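Side-chain contacts in geranyltranstransferase (Stenotrophomonas maltophilia, PDB 7LBJ), which probably makes linear trans-prenyl diphosphates, such as farnesyl diphosphate, by magnesium-dependent condensation of isopentenyl diphosphate with an allylic diphosphate: residues M197-G202 with P207-L212; V60-H65 with A285-A290; R54-L59 with L185-L190; M79-I84 with Q148-A153; A216-L221 with A271-S276. One frame throughout, in Å; residues are numbered along the deposited sequence.

Contact 1 of 5, residues M197-G202 with P207-L212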
# COMPACT_ATOMS: atom_id res chain seq x y z
N MET A 197 -11.83 -11.47 -6.95
CA MET A 197 -12.62 -10.37 -6.39
C MET A 197 -13.92 -10.18 -7.14
O MET A 197 -14.97 -9.96 -6.52
CB MET A 197 -11.80 -9.08 -6.38
CG MET A 197 -10.60 -9.22 -5.40
SD MET A 197 -9.29 -8.01 -5.69
CE MET A 197 -10.07 -6.71 -4.83
N GLY A 198 -13.88 -10.26 -8.48
CA GLY A 198 -15.12 -10.18 -9.23
C GLY A 198 -16.10 -11.26 -8.83
O GLY A 198 -17.30 -11.01 -8.69
N ALA A 199 -15.60 -12.48 -8.60
CA ALA A 199 -16.47 -13.58 -8.23
C ALA A 199 -16.97 -13.42 -6.80
O ALA A 199 -18.12 -13.75 -6.51
CB ALA A 199 -15.74 -14.92 -8.40
N LEU A 200 -16.12 -12.91 -5.90
CA LEU A 200 -16.59 -12.62 -4.55
C LEU A 200 -17.72 -11.60 -4.58
O LEU A 200 -18.72 -11.74 -3.86
CB LEU A 200 -15.45 -12.10 -3.68
CG LEU A 200 -14.44 -13.14 -3.22
CD1 LEU A 200 -13.28 -12.43 -2.54
CD2 LEU A 200 -15.13 -14.10 -2.25
N CYS A 201 -17.58 -10.55 -5.41
CA CYS A 201 -18.66 -9.57 -5.47
C CYS A 201 -19.92 -10.18 -6.08
O CYS A 201 -21.03 -9.73 -5.79
CB CYS A 201 -18.21 -8.33 -6.26
SG CYS A 201 -16.94 -7.35 -5.44
N GLY A 202 -19.75 -11.20 -6.92
CA GLY A 202 -20.84 -12.01 -7.45
C GLY A 202 -21.39 -13.04 -6.48
O GLY A 202 -22.30 -13.78 -6.84
N PRO A 207 -16.27 -23.68 -4.27
CA PRO A 207 -15.92 -24.54 -5.41
C PRO A 207 -15.84 -23.78 -6.71
O PRO A 207 -14.94 -24.02 -7.52
CB PRO A 207 -17.05 -25.58 -5.42
CG PRO A 207 -17.50 -25.64 -4.02
CD PRO A 207 -17.43 -24.22 -3.54
N GLN A 208 -16.75 -22.83 -6.92
CA GLN A 208 -16.66 -22.01 -8.11
C GLN A 208 -15.49 -21.04 -8.05
O GLN A 208 -14.89 -20.72 -9.08
CB GLN A 208 -17.96 -21.24 -8.28
CG GLN A 208 -18.18 -20.87 -9.68
CD GLN A 208 -19.59 -20.43 -9.91
OE1 GLN A 208 -20.38 -20.31 -8.96
NE2 GLN A 208 -19.92 -20.18 -11.18
N LEU A 209 -15.15 -20.54 -6.86
CA LEU A 209 -13.95 -19.72 -6.75
C LEU A 209 -12.72 -20.52 -7.15
O LEU A 209 -11.83 -20.01 -7.84
CB LEU A 209 -13.80 -19.17 -5.32
CG LEU A 209 -14.86 -18.13 -4.99
CD1 LEU A 209 -14.90 -17.86 -3.51
CD2 LEU A 209 -14.52 -16.84 -5.74
N ALA A 210 -12.64 -21.79 -6.72
CA ALA A 210 -11.47 -22.60 -7.04
C ALA A 210 -11.40 -22.91 -8.53
O ALA A 210 -10.32 -22.92 -9.13
CB ALA A 210 -11.51 -23.90 -6.23
N GLN A 211 -12.54 -23.17 -9.14
CA GLN A 211 -12.56 -23.41 -10.58
C GLN A 211 -12.08 -22.18 -11.35
O GLN A 211 -11.24 -22.27 -12.26
CB GLN A 211 -13.98 -23.81 -10.98
CG GLN A 211 -14.25 -23.95 -12.46
CD GLN A 211 -15.74 -24.08 -12.70
OE1 GLN A 211 -16.47 -23.10 -12.59
NE2 GLN A 211 -16.21 -25.29 -12.93
N LEU A 212 -12.61 -21.00 -11.00
CA LEU A 212 -12.20 -19.77 -11.67
C LEU A 212 -10.74 -19.44 -11.38
O LEU A 212 -10.06 -18.83 -12.22
CB LEU A 212 -13.08 -18.61 -11.22
CG LEU A 212 -14.52 -18.81 -11.66
CD1 LEU A 212 -15.41 -17.69 -11.16
CD2 LEU A 212 -14.61 -18.93 -13.21
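Leu209 and Ala199 carry most of this interface, the two helices facing each other across a short turn as an antiparallel hairpin. Their axes run at 157° to one another and come no nearer than 10.3 Å, so the gap is bridged by side chains. The methyl of Ala199 points at helix 206-233 and is met by two leucine branches one turn apart: CD2 of Leu209 lies 3.5 Å from Ala199 CB, and CD1 of Leu212 lies 3.9 Å from the same CB. The small residue thus receives the tips of two larger ones. The second branch of Leu209 has another partner, with its CD1 reaching CD2 of Leu200 at 4.0 Å. These two leucines stand nearly perpendicular and touch only at their ends. Leu200 leaves its helix at a slant to the interface; with CG beside its own backbone N (chi1 -75°), it extends along the flank until CD2 comes within range. Around this patch, Ser63 of helix 55-65 touches both Ala199 and Leu212, Phe67 covers Ala199 from a loop, and Leu200 continues onto Leu142 and Thr149 of helix 140-154. No hydrogen bond crosses between the two segments. The contact is wholly aliphatic, and its cohesion therefore rests on dispersion and the exclusion of water, the short connection already holding the two helices close together.

Contact 2 of 5, residues V60-H65 with A285-A290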
# COMPACT_ATOMS: atom_id res chain seq x y z
N VAL A 60 -12.12 -8.39 -13.49
CA VAL A 60 -13.07 -8.21 -12.40
C VAL A 60 -14.50 -8.15 -12.94
O VAL A 60 -15.40 -8.84 -12.46
CB VAL A 60 -12.74 -6.94 -11.58
CG1 VAL A 60 -13.84 -6.66 -10.56
CG2 VAL A 60 -11.37 -7.09 -10.87
N TYR A 61 -14.72 -7.30 -13.94
CA TYR A 61 -16.07 -7.16 -14.47
C TYR A 61 -16.55 -8.47 -15.11
O TYR A 61 -17.71 -8.86 -14.94
CB TYR A 61 -16.12 -6.04 -15.49
CG TYR A 61 -16.00 -4.63 -14.92
CD1 TYR A 61 -16.92 -4.14 -14.00
CD2 TYR A 61 -14.99 -3.77 -15.38
CE1 TYR A 61 -16.83 -2.81 -13.51
CE2 TYR A 61 -14.90 -2.44 -14.91
CZ TYR A 61 -15.81 -1.98 -13.98
OH TYR A 61 -15.70 -0.67 -13.53
N ALA A 62 -15.67 -9.13 -15.86
CA ALA A 62 -16.07 -10.33 -16.60
C ALA A 62 -16.36 -11.47 -15.64
O ALA A 62 -17.27 -12.28 -15.87
CB ALA A 62 -14.97 -10.76 -17.58
N SER A 63 -15.60 -11.55 -14.55
CA SER A 63 -15.87 -12.55 -13.52
C SER A 63 -17.19 -12.26 -12.82
O SER A 63 -18.01 -13.17 -12.62
CB SER A 63 -14.71 -12.58 -12.52
OG SER A 63 -14.87 -13.61 -11.55
N GLY A 64 -17.41 -11.00 -12.44
CA GLY A 64 -18.69 -10.66 -11.85
C GLY A 64 -19.83 -10.91 -12.82
O GLY A 64 -20.94 -11.27 -12.41
N HIS A 65 -19.55 -10.75 -14.12
CA HIS A 65 -20.59 -10.91 -15.14
C HIS A 65 -21.12 -12.33 -15.18
O HIS A 65 -22.29 -12.55 -15.54
CB HIS A 65 -20.00 -10.49 -16.50
CG HIS A 65 -20.99 -10.49 -17.62
ND1 HIS A 65 -22.00 -9.55 -17.72
CD2 HIS A 65 -21.12 -11.30 -18.70
CE1 HIS A 65 -22.71 -9.78 -18.81
NE2 HIS A 65 -22.20 -10.84 -19.42
N ALA A 285 -20.25 -16.67 -19.67
CA ALA A 285 -18.80 -16.78 -19.62
C ALA A 285 -18.10 -16.29 -20.88
O ALA A 285 -16.87 -16.38 -20.96
CB ALA A 285 -18.37 -18.23 -19.34
N ASP A 286 -18.84 -15.76 -21.87
CA ASP A 286 -18.19 -15.34 -23.11
C ASP A 286 -17.19 -14.22 -22.90
O ASP A 286 -16.18 -14.15 -23.62
CB ASP A 286 -19.23 -14.93 -24.16
CG ASP A 286 -19.82 -16.12 -24.91
OD1 ASP A 286 -19.28 -17.24 -24.77
OD2 ASP A 286 -20.80 -15.94 -25.65
N ALA A 287 -17.44 -13.32 -21.94
CA ALA A 287 -16.47 -12.25 -21.67
C ALA A 287 -15.16 -12.83 -21.13
O ALA A 287 -14.08 -12.50 -21.62
CB ALA A 287 -17.06 -11.23 -20.70
N LEU A 288 -15.24 -13.72 -20.14
CA LEU A 288 -14.02 -14.36 -19.66
C LEU A 288 -13.34 -15.14 -20.78
O LEU A 288 -12.11 -15.10 -20.91
CB LEU A 288 -14.32 -15.29 -18.48
CG LEU A 288 -14.41 -14.68 -17.09
CD1 LEU A 288 -14.72 -15.77 -16.08
CD2 LEU A 288 -13.11 -13.97 -16.72
N ARG A 289 -14.13 -15.84 -21.60
CA ARG A 289 -13.54 -16.62 -22.68
C ARG A 289 -12.76 -15.71 -23.62
O ARG A 289 -11.69 -16.09 -24.11
CB ARG A 289 -14.61 -17.36 -23.47
CG ARG A 289 -15.15 -18.61 -22.79
CD ARG A 289 -16.34 -19.16 -23.61
NE ARG A 289 -16.94 -20.31 -22.94
CZ ARG A 289 -18.22 -20.41 -22.59
NH1 ARG A 289 -19.11 -19.48 -22.92
NH2 ARG A 289 -18.62 -21.48 -21.92
N ALA A 290 -13.27 -14.50 -23.85
CA ALA A 290 -12.61 -13.60 -24.79
C ALA A 290 -11.37 -12.97 -24.20
O ALA A 290 -10.45 -12.61 -24.95
CB ALA A 290 -13.59 -12.52 -25.27
O HOH W 1 -17.68 -13.72 -18.31
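The helical residues 60-65 and 286-290 run roughly antiparallel, with axes 8.5 Å apart at an angle of 145° and the CA atoms of Ala62 and Ala287 only 5.4 Å apart. Within the all-helical isoprenoid synthase fold, this packs the last helix of the chain against one of the first. The close approach is possible because alanines face each other, their methyls meeting with CB of Ala62 3.8 Å from CB of Ala287. Leu288 reaches round the side of this pair. Its CG lies beside the backbone N (chi1 -84°), and this brings CD2 over helix 55-65, 3.8 Å from Ala62 CB and 4.1 Å from Ser63 N. Ser63 points its CB away from the interface, and in the conformer described here its hydroxyl bonds to the carbonyl of Val195 on helix 176-201, so helix 55-65 is tied on another flank as well. On the outer side of the last helix, Arg289 NH1 forms a salt bridge with Asp286 OD1 at 2.9 Å; the carboxylate lies at the edge of the guanidinium, and the side chain also bonds to carbonyls of Leu278, Tyr281 and Gly282. The polar link across the interface is made through water 1, which donates to the carbonyl oxygen of Ala62 at 2.9 Å and accepts from the first-turn amide N of Leu288 at 3.1 Å.

Contact 3 of 5, residues R54-L59 with L185-L190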
# COMPACT_ATOMS: atom_id res chain seq x y z
N ARG A 54 -6.52 -2.43 -19.90
CA ARG A 54 -7.32 -2.57 -18.67
C ARG A 54 -7.65 -4.04 -18.40
O ARG A 54 -8.77 -4.39 -18.01
CB ARG A 54 -8.60 -1.73 -18.72
CG ARG A 54 -8.41 -0.26 -19.03
CD ARG A 54 -7.55 0.45 -17.96
NE ARG A 54 -7.67 1.90 -18.07
CZ ARG A 54 -6.86 2.75 -17.46
NH1 ARG A 54 -5.86 2.32 -16.68
NH2 ARG A 54 -7.04 4.06 -17.62
N MET A 55 -6.66 -4.92 -18.62
CA MET A 55 -6.92 -6.35 -18.50
C MET A 55 -7.42 -6.72 -17.11
O MET A 55 -8.37 -7.50 -16.98
CB MET A 55 -5.66 -7.13 -18.84
CG MET A 55 -5.84 -8.63 -18.81
SD MET A 55 -6.80 -9.27 -20.20
CE MET A 55 -6.60 -7.99 -21.46
N ARG A 56 -6.83 -6.13 -16.07
CA ARG A 56 -7.25 -6.52 -14.72
C ARG A 56 -8.64 -6.00 -14.36
O ARG A 56 -9.45 -6.78 -13.83
CB ARG A 56 -6.15 -6.11 -13.74
CG ARG A 56 -4.86 -6.92 -14.04
CD ARG A 56 -3.60 -6.29 -13.43
NE ARG A 56 -2.41 -7.03 -13.83
CZ ARG A 56 -1.84 -6.93 -15.02
NH1 ARG A 56 -2.31 -6.11 -15.95
NH2 ARG A 56 -0.76 -7.67 -15.28
N PRO A 57 -9.00 -4.74 -14.61
CA PRO A 57 -10.41 -4.36 -14.45
C PRO A 57 -11.37 -5.23 -15.25
O PRO A 57 -12.44 -5.62 -14.76
CB PRO A 57 -10.45 -2.91 -14.94
CG PRO A 57 -9.08 -2.42 -14.72
CD PRO A 57 -8.15 -3.58 -14.93
N LEU A 58 -11.01 -5.54 -16.50
CA LEU A 58 -11.88 -6.37 -17.34
C LEU A 58 -12.09 -7.74 -16.71
O LEU A 58 -13.20 -8.29 -16.76
CB LEU A 58 -11.28 -6.51 -18.74
CG LEU A 58 -11.35 -5.28 -19.63
CD1 LEU A 58 -10.70 -5.57 -20.96
CD2 LEU A 58 -12.80 -4.86 -19.82
N LEU A 59 -11.05 -8.31 -16.12
CA LEU A 59 -11.22 -9.59 -15.45
C LEU A 59 -12.19 -9.48 -14.27
O LEU A 59 -12.99 -10.39 -14.04
CB LEU A 59 -9.87 -10.13 -14.98
CG LEU A 59 -8.96 -10.66 -16.09
CD1 LEU A 59 -7.52 -10.72 -15.57
CD2 LEU A 59 -9.41 -12.07 -16.56
N LEU A 185 4.25 -15.12 -9.12
CA LEU A 185 4.16 -14.07 -8.11
C LEU A 185 4.08 -12.69 -8.75
O LEU A 185 3.25 -11.86 -8.36
CB LEU A 185 5.35 -14.11 -7.15
CG LEU A 185 5.27 -15.07 -5.96
CD1 LEU A 185 5.48 -16.47 -6.46
CD2 LEU A 185 6.32 -14.71 -4.90
N LYS A 186 4.96 -12.43 -9.73
CA LYS A 186 5.12 -11.07 -10.24
C LYS A 186 3.88 -10.59 -10.97
O LYS A 186 3.49 -9.43 -10.83
CB LYS A 186 6.33 -10.99 -11.16
CG LYS A 186 6.57 -9.57 -11.68
CD LYS A 186 7.90 -9.42 -12.40
CE LYS A 186 7.94 -8.08 -13.16
NZ LYS A 186 9.32 -7.63 -13.42
N THR A 187 3.24 -11.44 -11.78
CA THR A 187 2.01 -11.05 -12.44
C THR A 187 0.85 -12.00 -12.23
O THR A 187 -0.30 -11.56 -12.35
CB THR A 187 2.22 -10.86 -13.96
OG1 THR A 187 2.93 -11.96 -14.51
CG2 THR A 187 2.96 -9.53 -14.25
N GLY A 188 1.11 -13.28 -11.94
CA GLY A 188 0.02 -14.23 -11.84
C GLY A 188 -0.89 -13.95 -10.65
O GLY A 188 -2.12 -14.06 -10.76
N ALA A 189 -0.31 -13.55 -9.52
CA ALA A 189 -1.10 -13.41 -8.30
C ALA A 189 -2.16 -12.31 -8.44
O ALA A 189 -3.31 -12.49 -8.03
CB ALA A 189 -0.18 -13.12 -7.11
N LEU A 190 -1.78 -11.16 -9.00
CA LEU A 190 -2.76 -10.07 -9.12
C LEU A 190 -3.81 -10.38 -10.17
O LEU A 190 -4.96 -9.95 -10.04
CB LEU A 190 -2.05 -8.76 -9.45
CG LEU A 190 -2.90 -7.50 -9.58
CD1 LEU A 190 -3.58 -7.18 -8.24
CD2 LEU A 190 -1.98 -6.36 -10.03
O HOH W 2 -0.52 -8.89 -12.68
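Thr187 reaches Arg56 mainly through its backbone. It lies in a wider, pi-type turn of helix 176-201, and its carbonyl oxygen accepts a hydrogen bond from water 2 at 2.7 Å. That water in turn accepts from Arg56 NH2 at 2.9 Å, sitting at the edge of the guanidinium and in its plane, so one solvent molecule spans the space between main chain and cation. The methyl CG2 of Thr187 comes near the same edge but makes only a loose contact, 4.3 Å from NH2 of Arg56. One turn on, Leu190 supports the stem of the arginine. Its CD2 lies 3.8 Å from Arg56 CD and 3.9 Å from Arg56 NE, and the two side chains are set crosswise. Arg56 is extended from CG to NE (chi3 -175°), which carries the guanidinium past the leucine to the water; Val81 and His85 of helix 75-92 also touch it. Arg56 belongs to a Gly-Gly-Lys-Arg-X-Arg-Pro sequence, and Thr187 follows a lysine in a Lys-Thr pair. Both motifs are hallmarks of trans-prenyl diphosphate synthases, where in relatives they border the diphosphate pockets at the centre of the helical fold.

Contact 4 of 5, residues M79-I84 with Q148-A153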
# COMPACT_ATOMS: atom_id res chain seq x y z
N MET A 79 -11.24 -0.95 -9.95
CA MET A 79 -10.24 0.10 -9.82
C MET A 79 -9.05 -0.37 -8.98
O MET A 79 -7.89 -0.04 -9.30
CB MET A 79 -10.86 1.35 -9.19
CG MET A 79 -11.75 2.12 -10.13
SD MET A 79 -12.23 3.72 -9.43
CE MET A 79 -13.47 3.18 -8.28
N SER A 80 -9.30 -1.11 -7.91
CA SER A 80 -8.20 -1.44 -7.01
C SER A 80 -7.13 -2.26 -7.72
O SER A 80 -5.93 -2.05 -7.50
CB SER A 80 -8.72 -2.18 -5.77
OG SER A 80 -9.02 -3.54 -6.07
N VAL A 81 -7.52 -3.17 -8.62
CA VAL A 81 -6.48 -3.99 -9.22
C VAL A 81 -5.71 -3.20 -10.25
O VAL A 81 -4.51 -3.45 -10.45
CB VAL A 81 -7.04 -5.31 -9.81
CG1 VAL A 81 -7.60 -6.19 -8.70
CG2 VAL A 81 -8.11 -5.03 -10.88
N GLU A 82 -6.36 -2.23 -10.93
CA GLU A 82 -5.65 -1.39 -11.89
C GLU A 82 -4.70 -0.43 -11.18
O GLU A 82 -3.62 -0.14 -11.70
CB GLU A 82 -6.64 -0.63 -12.78
CG GLU A 82 -6.02 0.10 -13.97
CD GLU A 82 -5.43 -0.83 -15.03
OE1 GLU A 82 -5.49 -2.07 -14.86
OE2 GLU A 82 -4.91 -0.34 -16.06
N LEU A 83 -5.10 0.05 -9.98
CA LEU A 83 -4.22 0.93 -9.20
C LEU A 83 -3.00 0.18 -8.67
O LEU A 83 -1.89 0.74 -8.66
CB LEU A 83 -5.00 1.57 -8.03
CG LEU A 83 -6.04 2.57 -8.56
CD1 LEU A 83 -7.02 2.96 -7.46
CD2 LEU A 83 -5.38 3.83 -9.14
N ILE A 84 -3.16 -1.06 -8.23
CA ILE A 84 -1.98 -1.83 -7.83
C ILE A 84 -1.07 -2.04 -9.03
O ILE A 84 0.14 -1.83 -8.96
CB ILE A 84 -2.39 -3.16 -7.18
CG1 ILE A 84 -3.10 -2.89 -5.84
CG2 ILE A 84 -1.16 -4.06 -6.96
CD1 ILE A 84 -2.24 -2.11 -4.83
N GLN A 148 -8.40 -8.63 1.86
CA GLN A 148 -7.47 -9.73 2.12
C GLN A 148 -6.91 -10.27 0.81
O GLN A 148 -5.71 -10.57 0.69
CB GLN A 148 -8.18 -10.86 2.87
CG GLN A 148 -8.65 -10.52 4.27
CD GLN A 148 -9.50 -11.64 4.85
OE1 GLN A 148 -10.46 -12.08 4.22
NE2 GLN A 148 -9.15 -12.10 6.02
N THR A 149 -7.79 -10.44 -0.18
CA THR A 149 -7.35 -10.99 -1.47
C THR A 149 -6.30 -10.09 -2.10
O THR A 149 -5.25 -10.56 -2.56
CB THR A 149 -8.57 -11.15 -2.41
OG1 THR A 149 -9.44 -12.14 -1.87
CG2 THR A 149 -8.15 -11.57 -3.83
N LEU A 150 -6.58 -8.78 -2.14
CA LEU A 150 -5.67 -7.85 -2.83
C LEU A 150 -4.35 -7.74 -2.10
O LEU A 150 -3.28 -7.70 -2.74
CB LEU A 150 -6.33 -6.47 -2.96
CG LEU A 150 -5.54 -5.49 -3.82
CD1 LEU A 150 -5.50 -5.97 -5.29
CD2 LEU A 150 -6.22 -4.11 -3.73
N ALA A 151 -4.38 -7.68 -0.76
CA ALA A 151 -3.13 -7.59 -0.01
C ALA A 151 -2.27 -8.82 -0.21
O ALA A 151 -1.05 -8.73 -0.43
CB ALA A 151 -3.42 -7.39 1.48
N HIS A 152 -2.88 -10.01 -0.13
CA HIS A 152 -2.10 -11.23 -0.30
C HIS A 152 -1.46 -11.28 -1.68
O HIS A 152 -0.29 -11.70 -1.82
CB HIS A 152 -2.96 -12.48 -0.09
CG HIS A 152 -2.18 -13.76 -0.20
ND1 HIS A 152 -2.33 -14.64 -1.25
CD2 HIS A 152 -1.22 -14.29 0.59
CE1 HIS A 152 -1.51 -15.66 -1.09
NE2 HIS A 152 -0.82 -15.47 0.02
N ALA A 153 -2.19 -10.86 -2.70
CA ALA A 153 -1.69 -10.94 -4.07
C ALA A 153 -0.69 -9.84 -4.41
O ALA A 153 0.06 -9.98 -5.39
CB ALA A 153 -2.87 -10.89 -5.04
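Leu150 projects from helix 140-154 against Ser80, Val81 and Ile84, joining two nearly parallel helices of the isoprenoid synthase fold. The axes of residues 79-84 and 148-153 differ by only 16° but stay 11.3 Å apart, and one long side chain fills much of the distance. From CB, which points at helix 75-92, the chain continues to CG, placed opposite the backbone N (chi1 -173°) and 4.1 Å from CG1 of Ile84. There it forks. CD1 enters between two branched residues, 3.9 Å from Ile84 CG1 and 4.0 Å from Val81 CG1. Ile84 and Leu150 lie alongside one another, pointing opposite ways, whereas Val81 comes at a slant. CD2 turns to the preceding turn of helix 75-92 and rests on Ser80, keeping touch with Ile84 CG1 as well. Leu133 of helix 115-134 packs against both Leu150 and Ser80, closing the cluster from a third helix. Helix 140-154 also faces the dimer partner: Gln148 packs on Ala134 of the second subunit, and Ala151 on Gly131 of that subunit. Ser80 OG is hydrogen-bonded to the carbonyl of Ala77 in its own helix and still lies 3.7 Å from Leu150 CD2.

Contact 5 of 5, residues A216-L221 with A271-S276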
# COMPACT_ATOMS: atom_id res chain seq x y z
N ALA A 216 -7.84 -18.56 -13.99
CA ALA A 216 -7.06 -17.32 -13.89
C ALA A 216 -5.57 -17.62 -13.75
O ALA A 216 -4.73 -16.84 -14.20
CB ALA A 216 -7.55 -16.49 -12.69
N ASP A 217 -5.24 -18.72 -13.08
CA ASP A 217 -3.85 -19.15 -12.97
C ASP A 217 -3.27 -19.40 -14.36
O ASP A 217 -2.20 -18.89 -14.71
CB ASP A 217 -3.79 -20.41 -12.11
CG ASP A 217 -2.38 -20.77 -11.66
OD1 ASP A 217 -1.50 -19.89 -11.62
OD2 ASP A 217 -2.15 -21.96 -11.33
N ALA A 218 -3.98 -20.17 -15.18
CA ALA A 218 -3.52 -20.43 -16.55
C ALA A 218 -3.43 -19.14 -17.36
O ALA A 218 -2.49 -18.96 -18.15
CB ALA A 218 -4.42 -21.45 -17.25
N LEU A 219 -4.41 -18.23 -17.19
CA LEU A 219 -4.41 -17.00 -17.98
C LEU A 219 -3.18 -16.14 -17.68
O LEU A 219 -2.58 -15.55 -18.60
CB LEU A 219 -5.70 -16.20 -17.73
CG LEU A 219 -5.94 -15.00 -18.65
CD1 LEU A 219 -7.43 -14.86 -18.90
CD2 LEU A 219 -5.41 -13.73 -18.03
N GLY A 220 -2.82 -16.01 -16.40
CA GLY A 220 -1.69 -15.17 -16.06
C GLY A 220 -0.40 -15.68 -16.67
O GLY A 220 0.43 -14.89 -17.14
N LEU A 221 -0.21 -17.00 -16.68
CA LEU A 221 0.97 -17.55 -17.35
C LEU A 221 0.86 -17.39 -18.87
O LEU A 221 1.83 -16.98 -19.52
CB LEU A 221 1.15 -19.03 -16.98
CG LEU A 221 2.37 -19.73 -17.59
CD1 LEU A 221 3.65 -18.98 -17.23
CD2 LEU A 221 2.50 -21.22 -17.15
N ALA A 271 -4.05 -22.12 -23.82
CA ALA A 271 -5.28 -21.68 -24.47
C ALA A 271 -6.37 -22.74 -24.39
O ALA A 271 -7.51 -22.45 -24.02
CB ALA A 271 -4.98 -21.32 -25.94
N ALA A 272 -6.04 -23.98 -24.77
CA ALA A 272 -7.02 -25.04 -24.69
C ALA A 272 -7.46 -25.27 -23.25
O ALA A 272 -8.65 -25.49 -22.98
CB ALA A 272 -6.45 -26.33 -25.29
N ARG A 273 -6.52 -25.22 -22.31
CA ARG A 273 -6.86 -25.45 -20.91
C ARG A 273 -7.88 -24.43 -20.42
O ARG A 273 -8.87 -24.78 -19.78
CB ARG A 273 -5.60 -25.41 -20.04
CG ARG A 273 -5.83 -25.99 -18.66
CD ARG A 273 -4.78 -25.46 -17.69
NE ARG A 273 -3.43 -25.84 -18.10
CZ ARG A 273 -2.34 -25.55 -17.40
NH1 ARG A 273 -2.41 -24.90 -16.24
NH2 ARG A 273 -1.15 -25.90 -17.89
N MET A 274 -7.64 -23.15 -20.72
CA MET A 274 -8.57 -22.11 -20.27
C MET A 274 -9.97 -22.36 -20.80
O MET A 274 -10.95 -22.28 -20.05
CB MET A 274 -8.05 -20.73 -20.69
CG MET A 274 -6.87 -20.27 -19.85
SD MET A 274 -6.36 -18.59 -20.22
CE MET A 274 -5.75 -18.82 -21.91
N GLN A 275 -10.10 -22.68 -22.10
CA GLN A 275 -11.43 -22.89 -22.65
C GLN A 275 -12.10 -24.12 -22.03
O GLN A 275 -13.30 -24.09 -21.75
CB GLN A 275 -11.36 -23.00 -24.17
CG GLN A 275 -10.87 -21.69 -24.85
CD GLN A 275 -11.70 -20.43 -24.53
OE1 GLN A 275 -12.93 -20.48 -24.48
NE2 GLN A 275 -11.02 -19.30 -24.33
N SER A 276 -11.34 -25.20 -21.78
CA SER A 276 -11.93 -26.40 -21.17
C SER A 276 -12.48 -26.14 -19.77
O SER A 276 -13.45 -26.79 -19.36
CB SER A 276 -10.89 -27.52 -21.09
OG SER A 276 -9.99 -27.26 -20.01
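The backbone oxygen of Arg273 accepts a hydrogen bond from Ser276 OG at 2.7 Å, made within helix 260-277, while the arginine side chain leans the other way over Ala218. This chain kinks about its CG-CD bond (chi3 -62°), with CD 4.1 Å from Ala218 CB. The guanidinium pairs with Glu269 of its own helix; the carboxylate of Asp217 is farther off, OD2 standing 5.7 Å from Arg273 NH1, so any attraction there acts at long range. Met274 forms the inner half of the contact. Its CG packs 3.8 Å from CB of Ala218, and the thioether then lies against the backbone and CB of Leu219, with SD 3.4 Å from Leu219 CA and 3.5 Å from Leu219 CB. The methionine and leucine side chains are roughly orthogonal. Behind Met274 stand Ala292 and Val296 of helix 286-297, while Leu219 continues onto Ile191 of helix 176-201. Residues 216-221 and 271-276 run close to antiparallel, at 154°. Without a hydrogen bond between the segments, association depends on a polarisable sulfur fitted closely against carbon, with the charged arginine confined to the solvent-facing margin.

In the fold
All five contacts belong to one helical domain. The centre of contact 3 lies about 2 Å from the chain centre and that of contact 4 about 9 Å, whereas contacts 1, 2 and 5 lie about 14 to 17 Å out; the widest separation, about 21 Å between centres, is that of contacts 4 and 5. Helix 55-65 serves contacts 2 and 3, helix 176-201 contacts 1 and 3, and helix 206-233 contacts 1 and 5. Along the chain, contact 2 spans contacts 1, 4 and 5, while its segments alternate with those of contact 3. Parts distant in sequence thus pack into one helical body, with contact 3, which holds motifs that bind diphosphates in relatives, near its centre.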